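Local coordinates for 3-hydroxyisobutyrate dehydrogenase family protein (Geobacter sulfurreducens, PDB 3PDU) that probably reduces succinic semialdehyde to gamma-hydroxybutyrate with an NADP(H) cofactor, as a member of the beta-hydroxyacid dehydrogenase family, at residues S95-T103 with V164-L172; N175-T183 with L255-F265. One frame throughout, in Å; residues are numbered along the deposited sequence. Where two conformers were deposited one is given.

Contact 1: S95-T103 with V164-L172. With NAP (NADP nicotinamide-adenine-dinucleotide phosphate), chain I.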
# COMPACT_ATOMS: atom_id res chain seq x y z
N SER A 95 25.37 11.46 -11.57
CA SER A 95 24.58 11.25 -10.35
C SER A 95 23.14 10.87 -10.68
O SER A 95 22.58 11.37 -11.67
CB SER A 95 24.54 12.55 -9.52
OG SER A 95 25.83 13.10 -9.32
N THR A 96 22.50 10.04 -9.86
CA THR A 96 21.07 9.78 -10.04
C THR A 96 20.27 10.87 -9.35
O THR A 96 20.26 10.94 -8.12
CB THR A 96 20.65 8.39 -9.52
OG1 THR A 96 21.33 7.38 -10.28
CG2 THR A 96 19.12 8.17 -9.67
N VAL A 97 19.62 11.72 -10.14
CA VAL A 97 18.84 12.84 -9.64
C VAL A 97 17.54 12.92 -10.44
O VAL A 97 17.34 12.17 -11.40
CB VAL A 97 19.62 14.20 -9.79
CG1 VAL A 97 20.92 14.21 -8.95
CG2 VAL A 97 19.92 14.49 -11.26
N ASP A 98 16.65 13.83 -10.05
CA ASP A 98 15.42 14.05 -10.82
C ASP A 98 15.70 14.89 -12.06
O ASP A 98 16.73 15.58 -12.14
CB ASP A 98 14.39 14.77 -9.96
CG ASP A 98 14.89 16.11 -9.48
OD1 ASP A 98 15.76 16.15 -8.57
OD2 ASP A 98 14.41 17.13 -10.01
N ASP A 99 14.77 14.87 -13.01
CA ASP A 99 14.90 15.60 -14.26
C ASP A 99 14.85 17.11 -14.08
O ASP A 99 15.41 17.85 -14.88
CB ASP A 99 13.86 15.15 -15.31
CG ASP A 99 12.42 15.17 -14.79
OD1 ASP A 99 12.21 14.99 -13.57
OD2 ASP A 99 11.50 15.34 -15.60
N GLU A 100 14.19 17.59 -13.03
CA GLU A 100 14.17 19.04 -12.80
C GLU A 100 15.55 19.55 -12.36
O GLU A 100 15.99 20.63 -12.76
CB GLU A 100 13.06 19.44 -11.81
CG GLU A 100 11.67 19.06 -12.34
CD GLU A 100 10.52 19.80 -11.66
OE1 GLU A 100 10.49 19.86 -10.41
OE2 GLU A 100 9.63 20.30 -12.38
N THR A 101 16.24 18.75 -11.54
CA THR A 101 17.60 19.07 -11.12
C THR A 101 18.59 19.06 -12.28
O THR A 101 19.35 20.01 -12.48
CB THR A 101 18.07 18.11 -9.99
OG1 THR A 101 17.30 18.35 -8.81
CG2 THR A 101 19.55 18.30 -9.66
N SER A 102 18.60 17.98 -13.06
CA SER A 102 19.52 17.91 -14.19
C SER A 102 19.25 19.03 -15.20
O SER A 102 20.19 19.62 -15.74
CB SER A 102 19.53 16.52 -14.84
OG SER A 102 18.28 16.21 -15.42
N THR A 103 17.98 19.34 -15.45
CA THR A 103 17.66 20.44 -16.37
C THR A 103 18.20 21.76 -15.85
O THR A 103 18.79 22.53 -16.61
CB THR A 103 16.14 20.57 -16.61
OG1 THR A 103 15.67 19.42 -17.32
CG2 THR A 103 15.83 21.82 -17.43
N VAL A 164 18.08 16.81 -22.26
CA VAL A 164 18.33 16.68 -20.83
C VAL A 164 17.02 16.38 -20.12
O VAL A 164 15.98 16.99 -20.43
CB VAL A 164 18.97 17.95 -20.23
CG1 VAL A 164 19.13 17.80 -18.72
CG2 VAL A 164 20.31 18.22 -20.89
N GLY A 165 17.06 15.43 -19.20
CA GLY A 165 15.87 14.99 -18.51
C GLY A 165 15.46 13.57 -18.86
O GLY A 165 14.94 12.86 -18.01
N GLN A 166 15.67 13.16 -20.11
CA GLN A 166 15.27 11.81 -20.55
C GLN A 166 16.16 10.75 -19.92
O GLN A 166 15.70 9.64 -19.63
CB GLN A 166 15.32 11.68 -22.08
CG GLN A 166 14.31 12.57 -22.80
CD GLN A 166 12.89 12.25 -22.39
OE1 GLN A 166 12.31 11.29 -22.89
NE2 GLN A 166 12.33 13.03 -21.48
N GLY A 167 17.43 11.07 -19.72
CA GLY A 167 18.35 10.18 -19.03
C GLY A 167 17.91 9.97 -17.59
O GLY A 167 17.81 8.84 -17.12
N ALA A 168 17.63 11.06 -16.88
CA ALA A 168 17.17 10.94 -15.50
C ALA A 168 15.87 10.14 -15.42
O ALA A 168 15.70 9.29 -14.54
CB ALA A 168 16.98 12.33 -14.87
N ARG A 169 14.95 10.42 -16.34
CA ARG A 169 13.68 9.70 -16.36
C ARG A 169 13.86 8.20 -16.59
O ARG A 169 13.28 7.39 -15.86
CB ARG A 169 12.72 10.32 -17.38
CG ARG A 169 12.16 11.68 -16.95
CD ARG A 169 11.39 12.37 -18.08
NE ARG A 169 10.68 13.55 -17.57
CZ ARG A 169 9.69 14.16 -18.21
NH1 ARG A 169 9.32 13.74 -19.41
NH2 ARG A 169 9.10 15.21 -17.65
N MET A 170 14.67 7.83 -17.58
CA MET A 170 14.98 6.42 -17.80
C MET A 170 15.58 5.77 -16.55
O MET A 170 15.18 4.66 -16.16
CB MET A 170 15.95 6.24 -18.98
CG MET A 170 16.28 4.79 -19.28
SD MET A 170 14.88 3.81 -19.93
CE MET A 170 14.89 4.36 -21.64
N LYS A 171 16.55 6.43 -15.93
CA LYS A 171 17.21 5.89 -14.74
C LYS A 171 16.20 5.68 -13.61
O LYS A 171 16.19 4.64 -12.95
CB LYS A 171 18.33 6.82 -14.27
CG LYS A 171 18.95 6.46 -12.92
CD LYS A 171 19.61 5.07 -12.95
CE LYS A 171 20.15 4.67 -11.58
NZ LYS A 171 20.59 3.24 -11.55
N LEU A 172 15.34 6.67 -13.38
CA LEU A 172 14.35 6.54 -12.31
C LEU A 172 13.33 5.41 -12.57
O LEU A 172 12.89 4.71 -11.64
CB LEU A 172 13.67 7.89 -12.06
CG LEU A 172 14.58 8.95 -11.42
CD1 LEU A 172 13.83 10.26 -11.23
CD2 LEU A 172 15.18 8.47 -10.08
PA NAP I . 28.06 7.20 -1.93
O1A NAP I . 27.14 7.45 -0.80
O2A NAP I . 29.08 6.18 -1.64
O5B NAP I . 28.75 8.54 -2.44
C5B NAP I . 28.09 9.78 -2.52
C4B NAP I . 29.12 10.82 -2.99
O4B NAP I . 28.50 12.10 -2.99
C3B NAP I . 30.33 10.92 -2.05
O3B NAP I . 31.45 11.29 -2.84
C2B NAP I . 29.96 12.09 -1.15
O2B NAP I . 31.03 12.83 -0.62
C1B NAP I . 29.23 12.96 -2.15
N9A NAP I . 28.34 13.93 -1.52
C8A NAP I . 27.19 13.70 -0.82
N7A NAP I . 26.69 14.91 -0.43
C5A NAP I . 27.50 15.89 -0.90
C6A NAP I . 27.45 17.27 -0.80
N6A NAP I . 26.45 17.87 -0.15
N1A NAP I . 28.46 18.00 -1.38
C2A NAP I . 29.49 17.38 -2.06
N3A NAP I . 29.53 16.01 -2.15
C4A NAP I . 28.55 15.28 -1.57
O3 NAP I . 27.11 6.81 -3.15
PN NAP I . 27.34 5.99 -4.51
O1N NAP I . 26.81 4.63 -4.31
O2N NAP I . 28.71 6.27 -5.01
O5D NAP I . 26.27 6.80 -5.40
C5D NAP I . 26.58 7.96 -6.14
C4D NAP I . 25.43 8.16 -7.12
O4D NAP I . 25.36 7.06 -8.00
C3D NAP I . 24.09 8.19 -6.39
O3D NAP I . 23.23 9.07 -7.10
C2D NAP I . 23.56 6.78 -6.53
O2D NAP I . 22.14 6.72 -6.46
C1D NAP I . 24.08 6.47 -7.93
N1N NAP I . 24.23 5.06 -8.26
C2N NAP I . 24.71 4.16 -7.35
C3N NAP I . 24.87 2.82 -7.71
C7N NAP I . 25.43 1.81 -6.73
O7N NAP I . 25.21 0.46 -7.00
N7N NAP I . 26.09 2.18 -5.63
C4N NAP I . 24.54 2.42 -9.00
C5N NAP I . 24.07 3.34 -9.94
C6N NAP I . 23.93 4.67 -9.55
P2B NAP I . 31.63 12.47 0.83
O1X NAP I . 32.22 13.75 1.33
O2X NAP I . 30.52 11.95 1.71
O3X NAP I . 32.68 11.40 0.68
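D99 and R169 form a salt bridge between the start of helix 99-111, in the Rossmann-type NADP-binding domain, and the first turn of helix 166-194, the long helix leading into the all-helical part of the chain. R169 NE gives D99 OD2 a bond of 2.8 Å with an N-H...O angle of 150°, and NH2 adds a weak one to the same oxygen. Both nitrogens belong to one guanidinium edge, yet OD2 is approached from above the carboxylate plane, the two planes being 54° apart. D99 OD1 is held separately by R250, and R169 NH1 reaches C195 O of the second subunit. A leucine in place of R169 removes the guanidinium and is likely to leave D99 OD2 without its charged mate and that carbonyl without the NH1 bond. Beside the bridge the A168 methyl packs against the loop that leads into helix 99-111, 3.5 Å from V97 O, and D99 CB lies against G165 O. Toward the cofactor, K171 has CG anti to the backbone N (chi1 172°) and a bend at chi2, and its chain crosses T96 at about a right angle, K171 CE meeting T96 OG1 at 3.2 Å. Behind this shell, E118 receives S102 OG as well as the amides of G165 and A168, and V121 O and N175 OD1 hold K171 NZ. D98 caps helix 99-111, its OD2 accepting T101 N at 2.9 Å while OD1 takes T101 OG1. T96 N donates to the ribose O3D of NADP at 3.0 Å.

Contact 2: N175-T183 with L255-F265; sequences NMIMGQMMT and LHGAATANESF
M176, Q180 and T183 of helix 166-194 meet L255, A258, A261 and F265 of helix 256-270 and its N-cap across axes 9.3 Å apart at closest approach and inclined at 64°, the nearest CA pair being Q180 and A261 at 5.8 Å. The contact packs the long interdomain helix within the all-helical C-terminal domain of the beta-hydroxyacid dehydrogenase fold, beside subunit interfaces. At one end, a chi1 of 176° turns M176 CG off its helix toward A258, and a bend at chi3 brings CE to L255 CD2; M176 SD lies 3.6 Å from A258 CB. In the middle, the small residues G257, A258 and A261 border helix 166-194, and the Q180 side chain lies over the G257-A258 backbone, with its CG 4.0 Å from A261 CB. At the other end the F265 ring reaches back to the partner helix. G179 O lies in the plane of the ring at its edge, 3.7 Å from F265 CE2, and M182 CG is also at the edge, near CZ. T183 CG2 approaches the same CE2 obliquely at 3.7 Å, while T183 OG1 faces A261 CB at 3.9 Å. The M176, T183 and F265 contacts are van der Waals in kind. Around them, E187 of the second subunit accepts from the amides of G257 and A258. Within the chain, helix 234-251 packs on F265 through M237 and L241, and helix 214-225 covers M182 through M215 and K219.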
# COMPACT_ATOMS: atom_id res chain seq x y z
N ASN A 175 15.17 2.07 -11.97
CA ASN A 175 15.35 1.79 -10.54
C ASN A 175 14.07 1.60 -9.74
O ASN A 175 14.08 0.95 -8.70
CB ASN A 175 16.27 2.81 -9.86
CG ASN A 175 17.72 2.37 -9.90
OD1 ASN A 175 18.11 1.62 -10.79
ND2 ASN A 175 18.51 2.82 -8.94
N MET A 176 12.97 2.19 -10.22
CA MET A 176 11.68 1.98 -9.58
C MET A 176 11.30 0.51 -9.72
O MET A 176 10.81 -0.11 -8.77
CB MET A 176 10.59 2.83 -10.23
CG MET A 176 9.21 2.57 -9.65
SD MET A 176 7.95 3.66 -10.35
CE MET A 176 7.79 2.95 -11.99
N ILE A 177 11.52 -0.04 -10.91
CA ILE A 177 11.33 -1.48 -11.11
C ILE A 177 12.26 -2.26 -10.16
O ILE A 177 11.82 -3.18 -9.47
CB ILE A 177 11.57 -1.89 -12.58
CG1 ILE A 177 10.55 -1.19 -13.49
CG2 ILE A 177 11.45 -3.40 -12.73
CD1 ILE A 177 10.75 -1.43 -14.98
N MET A 178 13.53 -1.88 -10.09
CA MET A 178 14.48 -2.61 -9.23
C MET A 178 14.07 -2.61 -7.75
O MET A 178 14.21 -3.63 -7.05
CB MET A 178 15.89 -2.05 -9.40
CG MET A 178 16.98 -2.87 -8.75
SD MET A 178 18.60 -2.13 -9.08
CE MET A 178 18.54 -0.72 -7.99
N GLY A 179 13.58 -1.48 -7.26
CA GLY A 179 13.19 -1.38 -5.86
C GLY A 179 12.02 -2.30 -5.54
O GLY A 179 12.01 -2.97 -4.52
N GLN A 180 11.04 -2.33 -6.44
CA GLN A 180 9.90 -3.21 -6.25
C GLN A 180 10.30 -4.69 -6.39
O GLN A 180 9.75 -5.55 -5.69
CB GLN A 180 8.78 -2.86 -7.23
CG GLN A 180 8.18 -1.46 -6.96
CD GLN A 180 6.94 -1.19 -7.80
OE1 GLN A 180 6.92 -0.28 -8.62
NE2 GLN A 180 5.91 -1.98 -7.58
N MET A 181 11.26 -4.99 -7.27
CA MET A 181 11.76 -6.37 -7.35
C MET A 181 12.42 -6.82 -6.07
O MET A 181 12.31 -7.99 -5.67
CB MET A 181 12.74 -6.55 -8.51
CG MET A 181 12.05 -6.64 -9.87
SD MET A 181 13.26 -6.83 -11.19
CE MET A 181 13.93 -8.46 -10.87
N MET A 182 13.13 -5.90 -5.41
CA MET A 182 13.84 -6.26 -4.18
C MET A 182 12.85 -6.51 -3.05
O MET A 182 13.01 -7.46 -2.27
CB MET A 182 14.85 -5.18 -3.78
CG MET A 182 15.70 -5.56 -2.55
SD MET A 182 16.83 -6.92 -2.91
CE MET A 182 16.28 -8.12 -1.70
N THR A 183 11.81 -5.67 -2.94
CA THR A 183 10.81 -5.92 -1.90
C THR A 183 10.00 -7.19 -2.21
O THR A 183 9.60 -7.90 -1.31
CB THR A 183 9.86 -4.72 -1.64
OG1 THR A 183 9.17 -4.34 -2.84
CG2 THR A 183 10.62 -3.53 -1.05
N LEU A 255 1.18 5.44 -8.77
CA LEU A 255 2.14 4.34 -8.63
C LEU A 255 1.95 3.64 -7.27
O LEU A 255 2.78 3.78 -6.38
CB LEU A 255 3.57 4.87 -8.75
CG LEU A 255 3.94 5.57 -10.07
CD1 LEU A 255 5.20 6.43 -9.90
CD2 LEU A 255 4.13 4.53 -11.20
N HIS A 256 0.86 2.91 -7.12
CA HIS A 256 0.61 2.24 -5.84
C HIS A 256 1.77 1.34 -5.41
O HIS A 256 2.17 1.34 -4.23
CB HIS A 256 -0.69 1.43 -5.91
CG HIS A 256 -1.92 2.25 -5.69
ND1 HIS A 256 -2.33 2.65 -4.44
CD2 HIS A 256 -2.84 2.74 -6.56
CE1 HIS A 256 -3.44 3.36 -4.54
NE2 HIS A 256 -3.77 3.43 -5.82
N GLY A 257 2.29 0.55 -6.34
CA GLY A 257 3.36 -0.39 -6.01
C GLY A 257 4.64 0.30 -5.58
O GLY A 257 5.28 -0.09 -4.59
N ALA A 258 5.03 1.33 -6.33
CA ALA A 258 6.23 2.09 -6.03
C ALA A 258 6.11 2.82 -4.70
O ALA A 258 7.06 2.86 -3.91
CB ALA A 258 6.53 3.07 -7.15
N ALA A 259 4.95 3.42 -4.46
CA ALA A 259 4.72 4.12 -3.20
C ALA A 259 4.83 3.18 -2.01
O ALA A 259 5.44 3.51 -1.00
CB ALA A 259 3.33 4.79 -3.22
N THR A 260 4.25 1.99 -2.13
CA THR A 260 4.36 0.99 -1.06
C THR A 260 5.82 0.58 -0.84
O THR A 260 6.28 0.50 0.30
CB THR A 260 3.47 -0.24 -1.33
OG1 THR A 260 2.10 0.17 -1.28
CG2 THR A 260 3.70 -1.33 -0.29
N ALA A 261 6.55 0.35 -1.92
CA ALA A 261 7.94 -0.06 -1.77
C ALA A 261 8.76 1.07 -1.14
O ALA A 261 9.62 0.83 -0.29
CB ALA A 261 8.53 -0.49 -3.11
N ASN A 262 8.49 2.30 -1.57
CA ASN A 262 9.15 3.48 -0.98
C ASN A 262 9.02 3.49 0.55
O ASN A 262 10.01 3.68 1.27
CB ASN A 262 8.55 4.76 -1.59
CG ASN A 262 9.31 6.03 -1.19
OD1 ASN A 262 10.51 6.00 -0.92
ND2 ASN A 262 8.60 7.17 -1.17
N GLU A 263 7.80 3.30 1.06
CA GLU A 263 7.60 3.30 2.51
C GLU A 263 8.30 2.13 3.21
O GLU A 263 8.78 2.28 4.34
CB GLU A 263 6.11 3.35 2.89
CG GLU A 263 5.37 4.52 2.26
CD GLU A 263 5.99 5.87 2.58
OE1 GLU A 263 6.21 6.16 3.77
OE2 GLU A 263 6.27 6.65 1.63
N SER A 264 8.37 0.97 2.56
CA SER A 264 9.11 -0.14 3.18
C SER A 264 10.59 0.19 3.31
O SER A 264 11.22 -0.14 4.32
CB SER A 264 8.92 -1.46 2.41
OG SER A 264 7.58 -1.91 2.55
N PHE A 265 11.15 0.83 2.29
CA PHE A 265 12.55 1.26 2.37
C PHE A 265 12.76 2.34 3.42
O PHE A 265 13.82 2.40 4.06
CB PHE A 265 13.08 1.70 1.01
CG PHE A 265 13.57 0.56 0.17
CD1 PHE A 265 14.82 0.00 0.42
CD2 PHE A 265 12.78 0.03 -0.83
CE1 PHE A 265 15.28 -1.07 -0.34
CE2 PHE A 265 13.24 -1.04 -1.60
CZ PHE A 265 14.49 -1.59 -1.35

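From the N terminus, the chain builds the strands and helices of the nucleotide-binding domain and reaches 95-103 just after strand 90-93. It then runs through 60 residues that include strands 115-122, 133-139 and 157-160 before contact 1 closes that excursion on 164-172. Helix 166-194, which begins in that second segment, continues almost at once into 175-183, and an excursion of 71 residues, rich in helix and without strand, separates this segment from 255-265 in contact 2. The two closures follow in series, neither nested nor crossed, with centres about 18 Å apart. Helix 166-194 thus joins the cofactor-binding domain to the helical region, and both contacts also touch the second subunit.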